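Side-chain contact in alpha-galactosidase (Lactobacillus brevis, PDB 3MI6), which probably releases terminal, non-reducing alpha-D-galactose residues by hydrolysis from alpha-D-galactosides such as galactose oligosaccharides and galactomannans: residues E486-R491 and D495-L500. Sequence-based numbering, arbitrary orientation.
Sequences EMFSSR and DQQLEL
A side-chain amide grips both backbone polar groups of one residue where the long loop after barrel strand 475-478 turns into helix 500-518: Gln497 bonds both N and O of Ser489. The Ser489 N donates to Gln497 OE1 at 3.1 Å, with an N-H...O angle of 161°, reaching a lone pair in the carbonyl plane. Gln497 NE2 returns a bond to Ser489 O at 2.8 Å, and that oxygen lies close to the amide plane of Gln497. Two bonds, one on each branch of the flat amide, fix its rotation and tell OE1 from NE2; NE2 also donates to Thr493 O, within the same loop. A bend at chi2 (-61°) turns the amide of Gln497 over one face of the Phe488 ring. There the two planes are 12° apart, and CD of Gln497 sits 3.6 Å above the ring plane, offset toward the rim. In this (beta/alpha)8 barrel of glycoside hydrolase family 36, the loop thus folds back on itself between the fourth strand and the helix that follows. Cutting Gln497 back to an alanine here is likely to leave Ser489 N and O without these two mates and to strip the amide from the Phe488 face. Next to the polar pairing, Leu500 sets CD1 3.9 Å from CB of Met487, modelled as selenomethionine, while its CG packs 3.9 Å from Ser489 CB. Ser489 OG is hydrogen-bonded to Asp450 OD2, outside this contact. Gly97 and Ser98 of a neighbouring subunit pack on Gln497 and Phe488 respectively, placing the contact at a subunit interface.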
# COMPACT_ATOMS: atom_id res chain seq x y z
N GLU D 486 -22.82 33.58 13.80
CA GLU D 486 -22.73 34.76 14.68
C GLU D 486 -23.22 34.51 16.09
O GLU D 486 -24.15 35.15 16.53
CB GLU D 486 -23.54 35.92 14.12
CG GLU D 486 -23.02 36.47 12.82
CD GLU D 486 -23.84 36.03 11.65
OE1 GLU D 486 -24.97 35.55 11.89
OE2 GLU D 486 -23.37 36.17 10.50
N MSE D 487 -22.57 33.61 16.81
CA MSE D 487 -23.05 33.19 18.13
C MSE D 487 -22.98 34.21 19.26
O MSE D 487 -21.90 34.70 19.63
CB MSE D 487 -22.36 31.91 18.55
CG MSE D 487 -23.18 30.70 18.20
SE MSE D 487 -22.07 29.11 18.16
CE MSE D 487 -22.70 28.41 16.42
N PHE D 488 -24.13 34.52 19.84
CA PHE D 488 -24.19 35.42 20.97
C PHE D 488 -25.47 35.19 21.75
O PHE D 488 -26.50 34.85 21.19
CB PHE D 488 -24.08 36.87 20.51
CG PHE D 488 -23.79 37.84 21.63
CD1 PHE D 488 -24.83 38.52 22.27
CD2 PHE D 488 -22.49 38.08 22.04
CE1 PHE D 488 -24.57 39.41 23.31
CE2 PHE D 488 -22.22 38.96 23.06
CZ PHE D 488 -23.27 39.63 23.70
N SER D 489 -25.39 35.36 23.06
CA SER D 489 -26.57 35.29 23.90
C SER D 489 -26.56 36.53 24.79
O SER D 489 -25.58 36.78 25.49
CB SER D 489 -26.54 34.02 24.75
OG SER D 489 -27.68 33.92 25.59
N SER D 490 -27.63 37.31 24.75
CA SER D 490 -27.76 38.46 25.64
C SER D 490 -28.05 38.01 27.07
O SER D 490 -27.86 38.76 28.03
CB SER D 490 -28.84 39.42 25.14
OG SER D 490 -30.03 38.73 24.78
N ARG D 491 -28.49 36.76 27.21
CA ARG D 491 -28.81 36.17 28.49
C ARG D 491 -27.56 35.87 29.30
O ARG D 491 -27.62 35.65 30.51
CB ARG D 491 -29.59 34.87 28.27
CG ARG D 491 -29.81 34.04 29.52
CD ARG D 491 -30.57 34.86 30.55
NE ARG D 491 -30.85 34.06 31.74
CZ ARG D 491 -32.03 33.51 32.01
NH1 ARG D 491 -33.04 33.68 31.15
NH2 ARG D 491 -32.20 32.80 33.12
N ASP D 495 -18.23 37.15 29.92
CA ASP D 495 -17.37 36.04 30.27
C ASP D 495 -18.01 34.70 29.97
O ASP D 495 -17.31 33.71 29.74
CB ASP D 495 -17.04 36.10 31.76
CG ASP D 495 -16.05 37.18 32.08
OD1 ASP D 495 -15.06 37.30 31.33
OD2 ASP D 495 -16.26 37.91 33.08
N GLN D 496 -19.34 34.65 30.00
CA GLN D 496 -20.06 33.40 29.78
C GLN D 496 -20.31 33.08 28.31
O GLN D 496 -20.99 32.10 28.01
CB GLN D 496 -21.40 33.43 30.48
CG GLN D 496 -21.31 33.53 31.97
CD GLN D 496 -22.65 33.32 32.62
OE1 GLN D 496 -23.60 34.05 32.35
NE2 GLN D 496 -22.74 32.32 33.49
N GLN D 497 -19.80 33.88 27.38
CA GLN D 497 -20.16 33.64 25.98
C GLN D 497 -19.65 32.30 25.43
O GLN D 497 -20.28 31.70 24.56
CB GLN D 497 -19.76 34.82 25.08
CG GLN D 497 -20.57 36.08 25.32
CD GLN D 497 -22.04 35.89 25.04
OE1 GLN D 497 -22.43 35.30 24.04
NE2 GLN D 497 -22.88 36.40 25.94
N LEU D 498 -18.52 31.83 25.94
CA LEU D 498 -17.99 30.54 25.53
C LEU D 498 -18.78 29.39 26.11
O LEU D 498 -18.38 28.23 25.97
CB LEU D 498 -16.54 30.40 25.96
CG LEU D 498 -15.60 31.37 25.27
CD1 LEU D 498 -14.24 31.24 25.89
CD2 LEU D 498 -15.55 31.09 23.79
N GLU D 499 -19.90 29.70 26.77
CA GLU D 499 -20.74 28.67 27.37
C GLU D 499 -22.01 28.49 26.58
O GLU D 499 -22.86 27.70 26.96
CB GLU D 499 -21.16 29.06 28.79
CG GLU D 499 -20.14 28.88 29.89
CD GLU D 499 -20.65 29.47 31.22
OE1 GLU D 499 -21.88 29.48 31.42
OE2 GLU D 499 -19.83 29.92 32.05
N LEU D 500 -22.17 29.24 25.49
CA LEU D 500 -23.41 29.19 24.73
C LEU D 500 -23.58 27.82 24.09
O LEU D 500 -24.60 27.16 24.28
CB LEU D 500 -23.45 30.27 23.67
CG LEU D 500 -24.77 30.88 23.17
CD1 LEU D 500 -24.52 31.60 21.84
CD2 LEU D 500 -25.89 29.85 23.01